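Hypothetical protein PH1897 (Pyrococcus horikoshii, PDB 1VDW) probably removes the 1-phosphate from fructose 1,6-bisphosphate, and perhaps from inositol monophosphates, as a magnesium-dependent homodimeric phosphatase of the inositol monophosphatase family. Local coordinates at residues A[66-72]-A[227-231]; A[83-87]-A[98-102]; A[101-105]-A[200-204]. All coordinates share one frame; numbering follows the deposited sequence.

The three contacts converge on the predicted catalytic magnesium site, which takes E68 from contact 1, D84, D87 and probably the carbonyl of L86 from contact 2 and D201 from contact 3. Their acidic groups draw close: D84 OD2 lies 3.3 Å from D201 OD1, and E68 OE2 lies 4.1 Å from the same D201 OD1, a cluster that a cation would probably stabilise. All three contacts include strands of one mixed sheet. Strand 64-67 joins strand 79-84 where V66 O probably accepts a hydrogen bond from V83 N at 2.9 Å, and strand 100-107 serves both contacts 2 and 3, which share V101 and S102. The centres of contacts 2 and 3 are about 8 Å apart.

Contact 1. Residues A[66-72]-A[227-231]; sequences VSEEIGR and TFSAT
A230 pushes its methyl against the beta hairpin formed by strands 64-67 and 71-73, whose three-residue turn, 68-70, carries E68, a predicted ligand of the catalytic magnesium. This end of the contact is tight. A230 CB sits 3.4 Å from S67 O and 3.6 Å from E68 CA, with G71 CA only slightly farther off at 4.0 Å, so the smallest side chain suits the spot. E68 CG passes A230 O at 4.0 Å, and OE1 forms a salt bridge with R198 NH1. Glycine also suits position 71, because its backbone angles would drive a beta carbon into the preceding carbonyl oxygen. V66 continues the apolar seam with both branches: CG1 anti to the backbone N (chi1 -177°) reaches the backbone of S229, while CG2 meets F228 CB at 4.0 Å. Strand 64-67 thus presents a branched, beta-favouring residue to the loop between strands 215-217 and 234-239.

Toward solvent the packing thins out. The fully extended R72 runs past F228, its CD 3.7 Å from F228 O, and lays one guanidinium face near F228 CB. The ring itself is turned 64° from the guanidinium plane and engages K109 in a cation-pi contact and F106 edge to face. An inverse gamma turn centred on F228 bends the loop here. Just beyond, the loop closes an ST turn: S229 OG, also bonded to E232 N, accepts from T231 N at 3.2 Å.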
ATOM      1  N   VAL A  66      21.188  17.391  -2.982  1.00 17.05           N
ATOM      2  CA  VAL A  66      20.220  17.443  -4.063  1.00 15.93           C
ATOM      3  C   VAL A  66      18.886  16.957  -3.512  1.00 15.88           C
ATOM      4  O   VAL A  66      18.775  15.827  -3.037  1.00 16.17           O
ATOM      5  CB  VAL A  66      20.630  16.542  -5.250  1.00 15.69           C
ATOM      6  CG1 VAL A  66      19.618  16.680  -6.381  1.00 17.09           C
ATOM      7  CG2 VAL A  66      22.020  16.923  -5.738  1.00 18.47           C
ATOM      8  N   SER A  67      17.889  17.831  -3.542  1.00 15.94           N
ATOM      9  CA  SER A  67      16.552  17.492  -3.069  1.00 18.74           C
ATOM     10  C   SER A  67      15.593  18.220  -4.007  1.00 20.28           C
ATOM     11  O   SER A  67      15.886  19.323  -4.467  1.00 20.98           O
ATOM     12  CB  SER A  67      16.359  17.957  -1.624  1.00 19.40           C
ATOM     13  OG  SER A  67      15.264  17.290  -1.015  0.50 18.19           O
ATOM     14  N   GLU A  68      14.452  17.604  -4.291  1.00 22.03           N
ATOM     15  CA  GLU A  68      13.483  18.188  -5.213  1.00 24.74           C
ATOM     16  C   GLU A  68      13.068  19.630  -4.936  1.00 26.44           C
ATOM     17  O   GLU A  68      13.116  20.473  -5.834  1.00 26.32           O
ATOM     18  CB  GLU A  68      12.234  17.305  -5.286  1.00 24.45           C
ATOM     19  CG  GLU A  68      11.198  17.797  -6.288  1.00 26.97           C
ATOM     20  CD  GLU A  68      10.111  16.775  -6.566  1.00 28.23           C
ATOM     21  OE1 GLU A  68       9.175  17.098  -7.329  1.00 29.60           O
ATOM     22  OE2 GLU A  68      10.194  15.650  -6.028  1.00 29.16           O
ATOM     23  N   GLU A  69      12.670  19.918  -3.702  1.00 28.25           N
ATOM     24  CA  GLU A  69      12.218  21.261  -3.349  1.00 30.86           C
ATOM     25  C   GLU A  69      13.312  22.317  -3.204  1.00 31.61           C
ATOM     26  O   GLU A  69      13.072  23.500  -3.452  1.00 32.71           O
ATOM     27  CB  GLU A  69      11.389  21.208  -2.065  1.00 31.37           C
ATOM     28  CG  GLU A  69      10.156  20.323  -2.169  1.00 34.15           C
ATOM     29  CD  GLU A  69       9.263  20.699  -3.340  1.00 35.35           C
ATOM     30  OE1 GLU A  69       8.798  21.858  -3.389  1.00 36.92           O
ATOM     31  OE2 GLU A  69       9.027  19.835  -4.211  1.00 36.55           O
ATOM     32  N   ILE A  70      14.510  21.899  -2.809  1.00 32.54           N
ATOM     33  CA  ILE A  70      15.616  22.833  -2.630  1.00 32.89           C
ATOM     34  C   ILE A  70      16.548  22.869  -3.840  1.00 32.57           C
ATOM     35  O   ILE A  70      17.376  23.771  -3.974  1.00 33.37           O
ATOM     36  CB  ILE A  70      16.427  22.478  -1.360  1.00 33.69           C
ATOM     37  CG1 ILE A  70      15.525  22.611  -0.130  1.00 34.34           C
ATOM     38  CG2 ILE A  70      17.634  23.394  -1.222  1.00 34.62           C
ATOM     39  CD1 ILE A  70      16.197  22.254   1.174  1.00 34.60           C
ATOM     40  N   GLY A  71      16.398  21.893  -4.728  1.00 31.84           N
ATOM     41  CA  GLY A  71      17.239  21.843  -5.908  1.00 30.86           C
ATOM     42  C   GLY A  71      18.592  21.226  -5.614  1.00 31.14           C
ATOM     43  O   GLY A  71      18.675  20.096  -5.136  1.00 31.04           O
ATOM     44  N   ARG A  72      19.657  21.968  -5.893  1.00 30.93           N
ATOM     45  CA  ARG A  72      21.002  21.469  -5.649  1.00 31.69           C
ATOM     46  C   ARG A  72      21.860  22.476  -4.894  1.00 30.86           C
ATOM     47  O   ARG A  72      22.094  23.589  -5.367  1.00 31.25           O
ATOM     48  CB  ARG A  72      21.680  21.111  -6.975  1.00 33.37           C
ATOM     49  CG  ARG A  72      23.107  20.608  -6.825  1.00 36.36           C
ATOM     50  CD  ARG A  72      23.699  20.221  -8.169  1.00 38.64           C
ATOM     51  NE  ARG A  72      25.091  19.799  -8.053  1.00 40.89           N
ATOM     52  CZ  ARG A  72      25.839  19.403  -9.080  1.00 41.72           C
ATOM     53  NH1 ARG A  72      25.327  19.374 -10.303  1.00 42.41           N
ATOM     54  NH2 ARG A  72      27.099  19.040  -8.885  1.00 43.00           N
ATOM     55  N   THR A 227      21.516  10.944 -11.748  1.00 24.18           N
ATOM     56  CA  THR A 227      22.169  12.229 -11.964  1.00 24.71           C
ATOM     57  C   THR A 227      21.875  13.135 -10.779  1.00 25.03           C
ATOM     58  O   THR A 227      20.917  12.908 -10.037  1.00 25.45           O
ATOM     59  CB  THR A 227      21.655  12.915 -13.240  1.00 25.09           C
ATOM     60  OG1 THR A 227      20.261  13.210 -13.092  1.00 27.02           O
ATOM     61  CG2 THR A 227      21.855  12.016 -14.449  1.00 25.96           C
ATOM     62  N   PHE A 228      22.698  14.163 -10.598  1.00 24.99           N
ATOM     63  CA  PHE A 228      22.503  15.090  -9.493  1.00 25.27           C
ATOM     64  C   PHE A 228      21.555  16.212  -9.886  1.00 26.29           C
ATOM     65  O   PHE A 228      21.895  17.394  -9.809  1.00 28.12           O
ATOM     66  CB  PHE A 228      23.847  15.666  -9.040  1.00 24.30           C
ATOM     67  CG  PHE A 228      24.825  14.625  -8.578  1.00 24.58           C
ATOM     68  CD1 PHE A 228      24.402  13.552  -7.797  1.00 23.84           C
ATOM     69  CD2 PHE A 228      26.170  14.720  -8.906  1.00 24.77           C
ATOM     70  CE1 PHE A 228      25.306  12.592  -7.353  1.00 24.70           C
ATOM     71  CE2 PHE A 228      27.080  13.765  -8.465  1.00 25.41           C
ATOM     72  CZ  PHE A 228      26.648  12.700  -7.689  1.00 24.91           C
ATOM     73  N   SER A 229      20.358  15.824 -10.307  1.00 26.63           N
ATOM     74  CA  SER A 229      19.334  16.772 -10.716  1.00 26.27           C
ATOM     75  C   SER A 229      18.056  16.531  -9.924  1.00 26.64           C
ATOM     76  O   SER A 229      17.749  15.398  -9.550  1.00 26.40           O
ATOM     77  CB  SER A 229      19.044  16.624 -12.211  1.00 26.19           C
ATOM     78  OG  SER A 229      17.976  17.464 -12.606  1.00 26.28           O
ATOM     79  N   ALA A 230      17.314  17.602  -9.668  1.00 27.13           N
ATOM     80  CA  ALA A 230      16.065  17.500  -8.928  1.00 27.80           C
ATOM     81  C   ALA A 230      14.893  17.826  -9.844  1.00 27.74           C
ATOM     82  O   ALA A 230      13.740  17.830  -9.414  1.00 28.05           O
ATOM     83  CB  ALA A 230      16.084  18.458  -7.742  1.00 28.79           C
ATOM     84  N   THR A 231      15.196  18.087 -11.114  1.00 27.63           N
ATOM     85  CA  THR A 231      14.174  18.433 -12.097  1.00 27.81           C
ATOM     86  C   THR A 231      14.034  17.415 -13.229  1.00 26.97           C
ATOM     87  O   THR A 231      12.980  17.319 -13.860  1.00 26.36           O
ATOM     88  CB  THR A 231      14.465  19.810 -12.719  1.00 28.21           C
ATOM     89  OG1 THR A 231      15.756  19.793 -13.339  1.00 29.65           O
ATOM     90  CG2 THR A 231      14.438  20.890 -11.649  1.00 29.53           C
TER

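Contact 2. Residues A[83-87]-A[98-102]; sequences VDPLD and FFAVS. With EDO (1,2-ethanediol), chain C.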
ATOM      1  N   VAL A  83      18.568  13.145  -1.838  1.00 13.38           N
ATOM      2  CA  VAL A  83      17.561  12.755  -0.868  1.00 14.80           C
ATOM      3  C   VAL A  83      16.108  13.143  -1.101  1.00 14.55           C
ATOM      4  O   VAL A  83      15.796  14.114  -1.789  1.00 14.42           O
ATOM      5  CB  VAL A  83      17.991  13.315   0.521  1.00 16.70           C
ATOM      6  CG1 VAL A  83      18.089  14.828   0.458  0.50 16.83           C
ATOM      7  CG2 VAL A  83      17.012  12.893   1.597  0.50 18.25           C
ATOM      8  N   ASP A  84      15.229  12.333  -0.520  1.00 13.33           N
ATOM      9  CA  ASP A  84      13.796  12.579  -0.523  1.00 12.73           C
ATOM     10  C   ASP A  84      13.479  12.511   0.970  1.00 12.30           C
ATOM     11  O   ASP A  84      13.403  11.428   1.550  1.00 12.57           O
ATOM     12  CB  ASP A  84      13.021  11.490  -1.268  1.00 13.21           C
ATOM     13  CG  ASP A  84      11.538  11.810  -1.374  1.00 13.92           C
ATOM     14  OD1 ASP A  84      11.100  12.779  -0.715  1.00 14.38           O
ATOM     15  OD2 ASP A  84      10.809  11.104  -2.106  1.00 14.40           O
ATOM     16  N   PRO A  85      13.316  13.673   1.620  1.00 12.22           N
ATOM     17  CA  PRO A  85      13.018  13.761   3.055  1.00 12.55           C
ATOM     18  C   PRO A  85      11.788  12.971   3.491  1.00 12.19           C
ATOM     19  O   PRO A  85      11.728  12.447   4.604  1.00 12.97           O
ATOM     20  CB  PRO A  85      12.844  15.262   3.278  1.00 13.63           C
ATOM     21  CG  PRO A  85      13.734  15.864   2.238  1.00 14.96           C
ATOM     22  CD  PRO A  85      13.438  15.018   1.028  1.00 13.60           C
ATOM     23  N   LEU A  86      10.794  12.912   2.616  1.00 11.10           N
ATOM     24  CA  LEU A  86       9.578  12.173   2.917  1.00 11.52           C
ATOM     25  C   LEU A  86       8.892  11.730   1.645  1.00 11.11           C
ATOM     26  O   LEU A  86       8.232  12.516   0.964  1.00 12.14           O
ATOM     27  CB  LEU A  86       8.600  13.010   3.750  1.00 12.91           C
ATOM     28  CG  LEU A  86       7.258  12.331   4.066  1.00 14.11           C
ATOM     29  CD1 LEU A  86       7.474  11.149   5.002  1.00 15.00           C
ATOM     30  CD2 LEU A  86       6.305  13.343   4.694  1.00 15.66           C
ATOM     31  N   ASP A  87       9.094  10.463   1.314  1.00  8.96           N
ATOM     32  CA  ASP A  87       8.459   9.865   0.153  1.00  9.85           C
ATOM     33  C   ASP A  87       7.125   9.355   0.678  1.00  9.63           C
ATOM     34  O   ASP A  87       7.075   8.727   1.728  1.00 11.61           O
ATOM     35  CB  ASP A  87       9.291   8.696  -0.366  1.00 10.35           C
ATOM     36  CG  ASP A  87       8.786   8.169  -1.693  1.00 11.34           C
ATOM     37  OD1 ASP A  87       7.746   8.664  -2.176  1.00 12.81           O
ATOM     38  OD2 ASP A  87       9.427   7.263  -2.253  1.00 14.47           O
ATOM     39  N   PHE A  98       2.359   3.909   4.055  1.00  8.59           N
ATOM     40  CA  PHE A  98       3.381   3.722   3.037  1.00  8.38           C
ATOM     41  C   PHE A  98       4.107   5.042   2.828  1.00  7.79           C
ATOM     42  O   PHE A  98       3.672   5.878   2.049  1.00  8.53           O
ATOM     43  CB  PHE A  98       2.775   3.269   1.703  1.00 10.01           C
ATOM     44  CG  PHE A  98       2.303   1.849   1.704  1.00  9.41           C
ATOM     45  CD1 PHE A  98       3.195   0.801   1.913  1.00 10.33           C
ATOM     46  CD2 PHE A  98       0.959   1.560   1.526  1.00  9.41           C
ATOM     47  CE1 PHE A  98       2.744  -0.517   1.951  1.00  9.58           C
ATOM     48  CE2 PHE A  98       0.501   0.247   1.563  1.00  8.94           C
ATOM     49  CZ  PHE A  98       1.397  -0.792   1.778  1.00  9.74           C
ATOM     50  N   PHE A  99       5.198   5.236   3.561  1.00  8.36           N
ATOM     51  CA  PHE A  99       6.016   6.438   3.426  1.00  8.00           C
ATOM     52  C   PHE A  99       7.411   6.107   3.934  1.00  8.30           C
ATOM     53  O   PHE A  99       7.591   5.141   4.672  1.00  8.49           O
ATOM     54  CB  PHE A  99       5.391   7.639   4.158  1.00  9.13           C
ATOM     55  CG  PHE A  99       5.022   7.373   5.582  1.00 10.17           C
ATOM     56  CD1 PHE A  99       5.963   7.504   6.600  1.00 11.19           C
ATOM     57  CD2 PHE A  99       3.720   7.016   5.916  1.00 11.57           C
ATOM     58  CE1 PHE A  99       5.605   7.287   7.929  1.00 15.73           C
ATOM     59  CE2 PHE A  99       3.359   6.797   7.243  1.00 14.97           C
ATOM     60  CZ  PHE A  99       4.302   6.933   8.248  1.00 15.81           C
ATOM     61  N   ALA A 100       8.399   6.901   3.531  1.00  8.47           N
ATOM     62  CA  ALA A 100       9.772   6.609   3.906  1.00  8.61           C
ATOM     63  C   ALA A 100      10.698   7.788   3.723  1.00  9.35           C
ATOM     64  O   ALA A 100      10.324   8.808   3.149  1.00  9.92           O
ATOM     65  CB  ALA A 100      10.283   5.455   3.052  1.00 11.53           C
ATOM     66  N   VAL A 101      11.914   7.620   4.235  1.00  9.08           N
ATOM     67  CA  VAL A 101      12.985   8.595   4.075  1.00  9.34           C
ATOM     68  C   VAL A 101      13.958   7.888   3.129  1.00  9.11           C
ATOM     69  O   VAL A 101      14.277   6.712   3.332  1.00  9.80           O
ATOM     70  CB  VAL A 101      13.708   8.881   5.398  1.00 11.02           C
ATOM     71  CG1 VAL A 101      14.893   9.810   5.151  1.00 12.66           C
ATOM     72  CG2 VAL A 101      12.746   9.511   6.384  1.00 13.21           C
ATOM     73  N   SER A 102      14.424   8.597   2.107  1.00  9.91           N
ATOM     74  CA  SER A 102      15.333   8.022   1.111  1.00  9.53           C
ATOM     75  C   SER A 102      16.598   8.867   0.974  1.00  9.84           C
ATOM     76  O   SER A 102      16.515  10.058   0.672  1.00 10.86           O
ATOM     77  CB  SER A 102      14.606   7.945  -0.239  1.00 11.00           C
ATOM     78  OG  SER A 102      15.458   7.498  -1.278  1.00 12.28           O
TER
HETATM   79  C1  EDO C1002       6.988  10.151  -6.035  1.00 16.51           C
HETATM   80  O1  EDO C1002       6.543  10.917  -4.919  1.00 16.64           O
HETATM   81  C2  EDO C1002       7.839   8.971  -5.533  1.00 15.38           C
HETATM   82  O2  EDO C1002       7.061   8.128  -4.665  1.00 13.25           O
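Antiparallel strand pairing interrupted by a beta bulge joins D84 and D87 to S102 and A100, in the buried interior where strands 79-84 and 100-107 lie side by side in the large mixed sheet. Residues 84-87 belong to the DPLDG-type signature of the inositol monophosphatase family, and D84 and D87, and L86 probably through its main-chain carbonyl, are predicted ligands of a catalytic magnesium ion.

Two hydrogen-bonded pairs flank the bulge. D84 N gives to S102 O at 2.9 Å and S102 N returns a bond to D84 O at 3.1 Å; beyond the bulge, D87 N reaches A100 O at 2.8 Å and A100 N reaches D87 O at 2.9 Å. Between them, P85 and L86 stand against V101 alone, and the chain turns a corner at P85. Proline fits there, since its ring restrains phi near the value used and it has no N-H to place. V101 CG2 comes up to P85 O, 3.6 Å away.

The bulge puts both aspartates on the face carrying A100 and S102. Small partners suit that face: D84 CB and S102 CB are 4.0 Å apart, and A100 adds only a methyl next to D87. L86 goes the other way, and its CD1 meets F99 CB at 4.2 Å, while the F99 ring packs edge to face with F92. With CG anti to the backbone N (chi1 -171°), the D87 carboxylate extends toward helix 175-184. There OD2 accepts from A176 N, and OD1 accepts a 2.6 Å hydrogen bond from O2 of a bound 1,2-ethanediol, probably a crystallisation additive.

Contact 3. Residues A[101-105]-A[200-204]; sequences VSVAI and TDIAA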
ATOM      1  N   VAL A 101      11.914   7.620   4.235  1.00  9.08           N
ATOM      2  CA  VAL A 101      12.985   8.595   4.075  1.00  9.34           C
ATOM      3  C   VAL A 101      13.958   7.888   3.129  1.00  9.11           C
ATOM      4  O   VAL A 101      14.277   6.712   3.332  1.00  9.80           O
ATOM      5  CB  VAL A 101      13.708   8.881   5.398  1.00 11.02           C
ATOM      6  CG1 VAL A 101      14.893   9.810   5.151  1.00 12.66           C
ATOM      7  CG2 VAL A 101      12.746   9.511   6.384  1.00 13.21           C
ATOM      8  N   SER A 102      14.424   8.597   2.107  1.00  9.91           N
ATOM      9  CA  SER A 102      15.333   8.022   1.111  1.00  9.53           C
ATOM     10  C   SER A 102      16.598   8.867   0.974  1.00  9.84           C
ATOM     11  O   SER A 102      16.515  10.058   0.672  1.00 10.86           O
ATOM     12  CB  SER A 102      14.606   7.945  -0.239  1.00 11.00           C
ATOM     13  OG  SER A 102      15.458   7.498  -1.278  1.00 12.28           O
ATOM     14  N   VAL A 103      17.759   8.252   1.190  1.00  9.17           N
ATOM     15  CA  VAL A 103      19.032   8.967   1.104  1.00 10.09           C
ATOM     16  C   VAL A 103      20.094   8.159   0.369  1.00  9.50           C
ATOM     17  O   VAL A 103      20.352   7.009   0.715  1.00 10.07           O
ATOM     18  CB  VAL A 103      19.588   9.288   2.518  1.00 10.66           C
ATOM     19  CG1 VAL A 103      20.992   9.872   2.414  1.00 13.43           C
ATOM     20  CG2 VAL A 103      18.674  10.259   3.236  1.00 12.48           C
ATOM     21  N   ALA A 104      20.707   8.766  -0.645  1.00 10.34           N
ATOM     22  CA  ALA A 104      21.781   8.123  -1.400  1.00 10.56           C
ATOM     23  C   ALA A 104      23.014   9.022  -1.288  1.00 11.16           C
ATOM     24  O   ALA A 104      22.933  10.231  -1.514  1.00 12.28           O
ATOM     25  CB  ALA A 104      21.382   7.952  -2.855  1.00 11.08           C
ATOM     26  N   ILE A 105      24.140   8.419  -0.921  1.00 10.92           N
ATOM     27  CA  ILE A 105      25.402   9.139  -0.742  1.00 12.90           C
ATOM     28  C   ILE A 105      26.382   8.803  -1.850  1.00 12.44           C
ATOM     29  O   ILE A 105      26.666   7.633  -2.111  1.00 12.44           O
ATOM     30  CB  ILE A 105      26.075   8.764   0.588  1.00 12.59           C
ATOM     31  CG1 ILE A 105      25.067   8.856   1.734  1.00 17.33           C
ATOM     32  CG2 ILE A 105      27.271   9.672   0.838  1.00 15.68           C
ATOM     33  CD1 ILE A 105      24.579  10.240   2.020  1.00 18.93           C
ATOM     34  N   THR A 200      15.850  12.248  -7.323  1.00 13.59           N
ATOM     35  CA  THR A 200      15.769  12.278  -5.866  1.00 14.09           C
ATOM     36  C   THR A 200      14.808  11.222  -5.314  1.00 13.56           C
ATOM     37  O   THR A 200      14.984  10.734  -4.192  1.00 13.72           O
ATOM     38  CB  THR A 200      15.328  13.672  -5.371  1.00 15.10           C
ATOM     39  OG1 THR A 200      14.166  14.095  -6.099  1.00 16.90           O
ATOM     40  CG2 THR A 200      16.444  14.686  -5.581  1.00 17.83           C
ATOM     41  N   ASP A 201      13.797  10.868  -6.103  1.00 12.40           N
ATOM     42  CA  ASP A 201      12.817   9.870  -5.682  1.00 12.13           C
ATOM     43  C   ASP A 201      13.367   8.453  -5.711  1.00 10.81           C
ATOM     44  O   ASP A 201      13.044   7.628  -4.855  1.00 11.63           O
ATOM     45  CB  ASP A 201      11.591   9.869  -6.605  1.00 12.60           C
ATOM     46  CG  ASP A 201      10.782  11.139  -6.523  1.00 13.61           C
ATOM     47  OD1 ASP A 201      10.554  11.638  -5.403  1.00 14.95           O
ATOM     48  OD2 ASP A 201      10.347  11.625  -7.593  1.00 14.82           O
ATOM     49  N   ILE A 202      14.212   8.179  -6.697  1.00 11.75           N
ATOM     50  CA  ILE A 202      14.716   6.831  -6.901  1.00 11.31           C
ATOM     51  C   ILE A 202      16.161   6.501  -6.573  1.00 11.03           C
ATOM     52  O   ILE A 202      16.529   5.333  -6.568  1.00 10.85           O
ATOM     53  CB  ILE A 202      14.499   6.406  -8.368  1.00 12.37           C
ATOM     54  CG1 ILE A 202      15.332   7.299  -9.293  1.00 14.44           C
ATOM     55  CG2 ILE A 202      13.022   6.519  -8.732  1.00 13.62           C
ATOM     56  CD1 ILE A 202      15.366   6.834 -10.735  1.00 17.81           C
ATOM     57  N   ALA A 203      16.979   7.508  -6.298  1.00 11.11           N
ATOM     58  CA  ALA A 203      18.391   7.259  -6.049  1.00 11.10           C
ATOM     59  C   ALA A 203      18.708   6.139  -5.064  1.00  9.34           C
ATOM     60  O   ALA A 203      19.398   5.182  -5.407  1.00 10.50           O
ATOM     61  CB  ALA A 203      19.077   8.550  -5.616  1.00 12.42           C
ATOM     62  N   ALA A 204      18.204   6.245  -3.842  1.00 10.36           N
ATOM     63  CA  ALA A 204      18.490   5.223  -2.845  1.00  9.44           C
ATOM     64  C   ALA A 204      17.912   3.865  -3.229  1.00  9.06           C
ATOM     65  O   ALA A 204      18.565   2.835  -3.075  1.00  9.71           O
ATOM     66  CB  ALA A 204      17.956   5.655  -1.482  1.00 10.74           C
TER
HETATM   67  O   HOH W   1      14.733   5.908  -3.470  1.00 11.52           O
HETATM   68  O   HOH W   2      16.945   9.251  -2.766  1.00 13.66           O
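The methyls of A104 and A203 meet directly, CB to CB at 3.6 Å, and A204 fits its own methyl between two oxygens of the strand. A204 CB lies 3.1 Å from S102 OG and 3.5 Å from V103 O, a tight fit in which a lone methyl is packed against a hydroxyl and a backbone carbonyl. S102 OG is held by two waters. It accepts from one at 2.8 Å, which also donates to D201 O, and it donates to the other at 2.7 Å. With OG anti to the backbone N (chi1 175°), the hydroxyl leans out from the sheet toward the helix and meets them.

Helix 199-211 here lies against one face of the large mixed sheet, consistent with the alpha-beta-alpha-beta-alpha sandwich of the inositol monophosphatase family. The short segments cross at 71°, their axes approaching to 6.7 Å, a closeness that small side chains permit. V103 points to the opposite face, where helix 45-60 covers it through I54 and F58.

The second water does more than bridge strand and helix. It donates to T200 O at 2.8 Å and accepts weakly from A204 N, standing in for a direct helical bond between T200 O and A204 N, which are 5.5 Å apart. On the helix's far side from the strand, D201, a predicted magnesium ligand, has OD2 anchored by R198 N.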